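Local coordinates for centrosome-associated zinc finger protein Cp190 (Drosophila melanogaster, PDB 6ER1), which organises chromatin domains and boundaries as a partner recruited by insulator DNA-binding proteins, and forms homodimers through its N-terminal BTB domain, at residues L75-P78 / N79-A83; L39-R42 / D43-L47. All blocks are in the same frame, centred on the assembly; numbering follows the deposited sequence. Where two conformers were deposited one is given.

Interaction 1: L75-P78 / N79-A83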
ATOM      1  N   LEU A  75       8.891  -4.566  17.005  1.00 19.05           N
ATOM      2  CA  LEU A  75       8.514  -5.939  17.195  1.00 18.60           C
ATOM      3  C   LEU A  75       9.769  -6.834  17.180  1.00 17.19           C
ATOM      4  O   LEU A  75      10.540  -6.847  16.205  1.00 18.74           O
ATOM      5  CB  LEU A  75       7.550  -6.338  16.090  1.00 21.35           C
ATOM      6  CG  LEU A  75       6.941  -7.728  16.162  1.00 22.92           C
ATOM      7  CD1 LEU A  75       6.151  -7.905  17.447  1.00 27.81           C
ATOM      8  CD2 LEU A  75       6.030  -7.874  14.966  1.00 23.97           C
ATOM      9  N   ILE A  76       9.942  -7.623  18.230  1.00 19.44           N
ATOM     10  CA  ILE A  76      11.138  -8.474  18.365  1.00 19.72           C
ATOM     11  C   ILE A  76      10.925  -9.765  17.561  1.00 18.82           C
ATOM     12  O   ILE A  76      10.047 -10.603  17.872  1.00 21.05           O
ATOM     13  CB  ILE A  76      11.406  -8.829  19.823  1.00 21.57           C
ATOM     14  CG1 ILE A  76      11.612  -7.553  20.648  1.00 24.37           C
ATOM     15  CG2 ILE A  76      12.572  -9.780  19.926  1.00 22.17           C
ATOM     16  CD1 ILE A  76      12.683  -6.620  20.111  1.00 25.66           C
ATOM     17  N   MET A  77      11.690  -9.916  16.501  1.00 17.39           N
ATOM     18  CA  MET A  77      11.545 -11.069  15.631  1.00 17.60           C
ATOM     19  C   MET A  77      11.979 -12.359  16.338  1.00 17.78           C
ATOM     20  O   MET A  77      12.941 -12.349  17.099  1.00 19.33           O
ATOM     21  CB  MET A  77      12.406 -10.895  14.380  1.00 16.50           C
ATOM     22  CG  MET A  77      11.890  -9.796  13.453  1.00 17.38           C
ATOM     23  SD  MET A  77      10.227 -10.022  12.807  1.00 18.94           S
ATOM     24  CE  MET A  77       9.187  -9.223  14.007  1.00 21.57           C
ATOM     25  N   PRO A  78      11.284 -13.465  16.090  1.00 17.49           N
ATOM     26  CA  PRO A  78      11.716 -14.741  16.631  1.00 17.30           C
ATOM     27  C   PRO A  78      13.088 -15.206  16.137  1.00 18.88           C
ATOM     28  O   PRO A  78      13.579 -14.764  15.096  1.00 18.25           O
ATOM     29  CB  PRO A  78      10.625 -15.713  16.204  1.00 21.66           C
ATOM     30  CG  PRO A  78       9.636 -14.955  15.432  1.00 22.79           C
ATOM     31  CD  PRO A  78      10.069 -13.565  15.268  1.00 18.86           C
ATOM     32  N   ASN A  79      13.706 -16.099  16.902  1.00 23.43           N
ATOM     33  CA  ASN A  79      15.054 -16.593  16.573  1.00 24.58           C
ATOM     34  C   ASN A  79      15.152 -17.242  15.209  1.00 20.88           C
ATOM     35  O   ASN A  79      16.180 -17.097  14.535  1.00 24.89           O
ATOM     36  CB  ASN A  79      15.515 -17.571  17.633  1.00 27.38           C
ATOM     37  CG  ASN A  79      15.752 -16.903  18.958  1.00 35.43           C
ATOM     38  OD1 ASN A  79      15.997 -15.700  19.036  1.00 40.06           O
ATOM     39  ND2 ASN A  79      15.697 -17.690  20.018  1.00 47.08           N
ATOM     40  N   GLU A  80      14.067 -17.881  14.767  1.00 22.07           N
ATOM     41  CA  GLU A  80      14.071 -18.550  13.461  1.00 26.30           C
ATOM     42  C   GLU A  80      13.744 -17.633  12.300  1.00 21.08           C
ATOM     43  O   GLU A  80      13.687 -18.119  11.166  1.00 26.26           O
ATOM     44  CB  GLU A  80      13.090 -19.748  13.409  1.00 27.74           C
ATOM     45  CG  GLU A  80      11.574 -19.435  13.352  1.00 31.33           C
ATOM     46  CD  GLU A  80      10.958 -19.287  14.720  1.00 35.42           C
ATOM     47  OE1 GLU A  80      11.702 -18.935  15.684  1.00 35.56           O
ATOM     48  OE2 GLU A  80       9.737 -19.497  14.812  1.00 38.45           O
ATOM     49  N   PHE A  81      13.547 -16.329  12.554  1.00 18.64           N
ATOM     50  CA  PHE A  81      13.040 -15.422  11.536  1.00 16.40           C
ATOM     51  C   PHE A  81      13.846 -14.135  11.589  1.00 16.59           C
ATOM     52  O   PHE A  81      13.400 -13.084  12.036  1.00 17.70           O
ATOM     53  CB  PHE A  81      11.533 -15.188  11.803  1.00 16.93           C
ATOM     54  CG  PHE A  81      10.763 -14.582  10.667  1.00 16.56           C
ATOM     55  CD1 PHE A  81      10.618 -15.247   9.475  1.00 18.11           C
ATOM     56  CD2 PHE A  81      10.092 -13.371  10.839  1.00 16.53           C
ATOM     57  CE1 PHE A  81       9.829 -14.736   8.451  1.00 17.25           C
ATOM     58  CE2 PHE A  81       9.296 -12.864   9.820  1.00 17.48           C
ATOM     59  CZ  PHE A  81       9.183 -13.530   8.615  1.00 17.40           C
ATOM     60  N   GLN A  82      15.122 -14.269  11.200  1.00 16.07           N
ATOM     61  CA  GLN A  82      16.086 -13.158  11.238  1.00 15.66           C
ATOM     62  C   GLN A  82      16.359 -12.617   9.863  1.00 15.27           C
ATOM     63  O   GLN A  82      15.701 -12.986   8.859  1.00 16.33           O
ATOM     64  CB  GLN A  82      17.365 -13.642  11.960  1.00 17.04           C
ATOM     65  CG  GLN A  82      17.055 -14.000  13.391  1.00 18.47           C
ATOM     66  CD  GLN A  82      16.786 -12.767  14.258  1.00 17.15           C
ATOM     67  OE1 GLN A  82      17.614 -11.826  14.302  1.00 20.06           O
ATOM     68  NE2 GLN A  82      15.690 -12.779  15.008  1.00 17.79           N
ATOM     69  N   ALA A  83      17.268 -11.656   9.760  1.00 16.10           N
ATOM     70  CA  ALA A  83      17.399 -10.862   8.520  1.00 16.27           C
ATOM     71  C   ALA A  83      17.737 -11.705   7.301  1.00 15.38           C
ATOM     72  O   ALA A  83      17.386 -11.358   6.194  1.00 16.79           O
ATOM     73  CB  ALA A  83      18.398  -9.718   8.693  1.00 17.31           C
TER
HETATM   74  O   HOH W   1      14.963 -10.508  16.980  1.00 21.63           O
HETATM   75  O   HOH W   2      14.376 -13.463  19.178  0.50 28.18           O
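Pro-78 to Phe-81 form a type I beta turn, closed by a hydrogen bond of 3.0 Å from Phe-81 N to Pro-78 O. The same carbonyl oxygen takes a second, straighter bond from the side-chain amide of Gln-82, with NE2 2.9 Å from Pro-78 O and an N-H...O angle of 167°. Both donors stand well out of the carbonyl plane, on opposite faces of it, while the oxygen lies within 2° of the Gln-82 amide plane. The bend at chi2 (-72°) brings the Gln-82 amide back to Pro-78 O; its OE1 accepts from Arg-42 N. This turn leads from strand 74-76 of the BTB fold into helix 83-95, with Gln-82 at the N-cap position. A leucine in place of Gln-82 would probably leave Arg-42 N without this acceptor and Pro-78 O with the Phe-81 bond but not the second one. Met-77 and Phe-81 run side by side, and SD meets the ring at its edge, 3.9 Å from Phe-81 CD2, a Met-aromatic contact. Pro-78 CD lies 4.1 Å from Phe-81 CB, and Tyr-60 packs edge-to-face with the Phe-81 ring. At Met-77 O, one water bridges to Gln-82 NE2 and another to Asn-79 OD1.

Interaction 2: L39-R42 / D43-L47; sequences LQFR and DNSQL
Gln-40 and Gln-46 meet on one face of the hairpin through different first torsions: CG of Gln-40 is anti to the backbone N (chi1 -175°), whereas CG of Gln-46 is anti to the carbonyl carbon (chi1 -65°). Both chains then run extended, which brings Gln-46 NE2 within 2.9 Å of Gln-40 OE1 in a hydrogen bond. The oxygen lies near the amide plane of Gln-46, but the donor is tilted from the carbonyl plane of Gln-40, consistent with the 41° between the two amides. The other end of the Gln-40 amide is used as well: NE2 donates to a water that also bonds Phe-41 O and Asn-44 OD1, tying this side chain to the turn.

Leu-39 and Leu-47 point to the opposite face and form a hydrogen-bonded antiparallel pair, with N-O distances of 2.9 Å both for Leu-39 N to Leu-47 O and for Leu-47 N to Leu-39 O. Nearby, Phe-41 CE2 packs against Leu-47 CB at 4.1 Å, and Ser-45 OG sits at the ring edge, 3.6 Å from Phe-41 CD2. The Phe-41 side chain also reaches Val-86 of helix 83-95.

At the bend, Asp-43 OD1 accepts from both the hydroxyl and the backbone N of Ser-45. The hydroxyl comes on the syn side, with Ser-45 OG 2.6 Å from Asp-43 OD1; the N-H comes from above the carboxylate plane and makes an Asx turn. Phe-41 N to Ser-45 O and Asn-44 N to Phe-41 O complete the reversal. Together these bonds define a 3:5 beta hairpin joining strands 37-40 and 46-49 of the BTB sheet: a type I turn from Phe-41 to Asn-44 with a G1 bulge, Asn-44 taking the bulge position with positive phi.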
ATOM      1  N   LEU A  39      10.552  -3.912  12.542  1.00 16.52           N
ATOM      2  CA  LEU A  39      11.018  -5.259  12.865  1.00 16.81           C
ATOM      3  C   LEU A  39      12.406  -5.164  13.449  1.00 17.50           C
ATOM      4  O   LEU A  39      13.276  -4.500  12.883  1.00 20.36           O
ATOM      5  CB  LEU A  39      11.084  -6.124  11.614  1.00 15.39           C
ATOM      6  CG  LEU A  39       9.849  -6.077  10.718  1.00 15.49           C
ATOM      7  CD1 LEU A  39      10.060  -6.905   9.489  1.00 16.46           C
ATOM      8  CD2 LEU A  39       8.613  -6.535  11.460  1.00 16.62           C
ATOM      9  N   GLN A  40      12.633  -5.812  14.581  1.00 17.46           N
ATOM     10  CA  GLN A  40      13.934  -5.788  15.241  1.00 17.56           C
ATOM     11  C   GLN A  40      14.577  -7.164  15.307  1.00 16.97           C
ATOM     12  O   GLN A  40      13.939  -8.117  15.806  1.00 19.03           O
ATOM     13  CB  GLN A  40      13.822  -5.152  16.623  1.00 19.93           C
ATOM     14  CG  GLN A  40      15.194  -4.994  17.288  1.00 22.11           C
ATOM     15  CD  GLN A  40      15.169  -4.058  18.455  1.00 26.37           C
ATOM     16  OE1 GLN A  40      14.626  -2.964  18.370  1.00 26.60           O
ATOM     17  NE2 GLN A  40      15.770  -4.480  19.562  1.00 28.90           N
ATOM     18  N   PHE A  41      15.838  -7.225  14.852  1.00 16.87           N
ATOM     19  CA  PHE A  41      16.627  -8.446  14.823  1.00 17.07           C
ATOM     20  C   PHE A  41      17.470  -8.634  16.090  1.00 19.23           C
ATOM     21  O   PHE A  41      17.595  -7.711  16.907  1.00 21.27           O
ATOM     22  CB  PHE A  41      17.417  -8.500  13.514  1.00 17.22           C
ATOM     23  CG  PHE A  41      16.547  -8.422  12.304  1.00 15.95           C
ATOM     24  CD1 PHE A  41      15.696  -9.459  12.001  1.00 16.67           C
ATOM     25  CD2 PHE A  41      16.586  -7.329  11.472  1.00 18.30           C
ATOM     26  CE1 PHE A  41      14.885  -9.402  10.878  1.00 18.10           C
ATOM     27  CE2 PHE A  41      15.811  -7.264  10.348  1.00 19.34           C
ATOM     28  CZ  PHE A  41      14.937  -8.302  10.039  1.00 17.41           C
ATOM     29  N   ARG A  42      18.041  -9.822  16.250  1.00 19.52           N
ATOM     30  CA  ARG A  42      18.799 -10.174  17.463  1.00 22.62           C
ATOM     31  C   ARG A  42      20.005  -9.263  17.663  1.00 22.65           C
ATOM     32  O   ARG A  42      20.376  -8.958  18.814  1.00 27.50           O
ATOM     33  CB  ARG A  42      19.246 -11.645  17.440  1.00 21.96           C
ATOM     34  CG  ARG A  42      18.113 -12.650  17.626  1.00 27.53           C
ATOM     35  CD  ARG A  42      18.647 -14.079  17.803  1.00 36.69           C
ATOM     36  NE  ARG A  42      19.231 -14.278  19.127  0.50 38.34           N
ATOM     37  CZ  ARG A  42      19.739 -15.435  19.559  0.50 45.51           C
ATOM     38  NH1 ARG A  42      20.261 -15.511  20.772  0.50 53.56           N
ATOM     39  NH2 ARG A  42      19.729 -16.524  18.793  0.50 44.58           N
ATOM     40  N   ASP A  43      20.594  -8.809  16.544  1.00 21.44           N
ATOM     41  CA  ASP A  43      21.743  -7.877  16.576  1.00 22.72           C
ATOM     42  C   ASP A  43      21.341  -6.385  16.837  1.00 24.19           C
ATOM     43  O   ASP A  43      22.197  -5.484  16.805  1.00 31.43           O
ATOM     44  CB  ASP A  43      22.588  -8.054  15.267  1.00 22.98           C
ATOM     45  CG  ASP A  43      21.845  -7.640  13.976  1.00 25.57           C
ATOM     46  OD1 ASP A  43      20.712  -7.139  14.073  1.00 24.40           O
ATOM     47  OD2 ASP A  43      22.475  -7.790  12.879  1.00 32.79           O
ATOM     48  N   ASN A  44      20.047  -6.157  17.088  1.00 24.39           N
ATOM     49  CA  ASN A  44      19.408  -4.850  17.390  1.00 26.34           C
ATOM     50  C   ASN A  44      19.177  -3.990  16.153  1.00 26.43           C
ATOM     51  O   ASN A  44      18.639  -2.884  16.270  1.00 32.13           O
ATOM     52  CB  ASN A  44      20.086  -4.051  18.523  1.00 29.81           C
ATOM     53  CG  ASN A  44      20.189  -4.834  19.821  1.00 34.74           C
ATOM     54  OD1 ASN A  44      19.251  -5.525  20.237  1.00 37.80           O
ATOM     55  ND2 ASN A  44      21.336  -4.734  20.469  1.00 42.88           N
ATOM     56  N   SER A  45      19.508  -4.501  14.961  1.00 22.45           N
ATOM     57  CA  SER A  45      19.217  -3.778  13.724  1.00 22.19           C
ATOM     58  C   SER A  45      17.706  -3.848  13.449  1.00 20.46           C
ATOM     59  O   SER A  45      16.986  -4.687  14.006  1.00 19.89           O
ATOM     60  CB  SER A  45      20.008  -4.320  12.536  1.00 24.60           C
ATOM     61  OG  SER A  45      19.627  -5.627  12.204  1.00 22.11           O
ATOM     62  N   GLN A  46      17.225  -2.905  12.658  1.00 22.13           N
ATOM     63  CA  GLN A  46      15.810  -2.756  12.411  1.00 21.96           C
ATOM     64  C   GLN A  46      15.514  -2.624  10.944  1.00 19.59           C
ATOM     65  O   GLN A  46      16.289  -2.060  10.180  1.00 26.88           O
ATOM     66  CB  GLN A  46      15.288  -1.535  13.160  1.00 23.03           C
ATOM     67  CG  GLN A  46      15.366  -1.652  14.666  1.00 25.11           C
ATOM     68  CD  GLN A  46      14.809  -0.458  15.396  1.00 24.55           C
ATOM     69  OE1 GLN A  46      14.775   0.661  14.870  1.00 31.58           O
ATOM     70  NE2 GLN A  46      14.396  -0.677  16.626  1.00 27.12           N
ATOM     71  N   LEU A  47      14.319  -3.086  10.587  1.00 16.95           N
ATOM     72  CA  LEU A  47      13.784  -2.938   9.236  1.00 17.34           C
ATOM     73  C   LEU A  47      12.367  -2.366   9.377  1.00 17.70           C
ATOM     74  O   LEU A  47      11.499  -2.988  10.009  1.00 18.83           O
ATOM     75  CB  LEU A  47      13.729  -4.288   8.535  1.00 17.72           C
ATOM     76  CG  LEU A  47      13.194  -4.338   7.108  1.00 18.75           C
ATOM     77  CD1 LEU A  47      13.981  -3.427   6.185  1.00 21.23           C
ATOM     78  CD2 LEU A  47      13.122  -5.741   6.563  1.00 20.86           C
TER
HETATM   79  O   HOH W   3      16.928  -7.057  19.800  1.00 31.33           O

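Interactions 1 and 2 lie about 8 Å apart between centres and meet at neighbouring strands: Leu-75 O probably accepts from Gln-40 N, linking 74-76 to 37-40. Their turns also touch, since Arg-42 N lies 2.8 Å from Gln-82 OE1, a probable hydrogen bond. Each joins buried hydrophobic groups to an exposed bend. In interaction 1 Phe-81 is set against helices 60-67 and 105-115, while Met-77 lies on Leu-39; in interaction 2 Leu-39 and Phe-41 face helix 83-95. Interaction 2 relies on paired strand backbones and a glutamine-glutamine amide bond, with the Asp-43 carboxylate holding the bend, whereas the strand-to-helix connection of interaction 1 gathers its two direct hydrogen bonds on one carbonyl, Pro-78 O, with waters on Met-77 O.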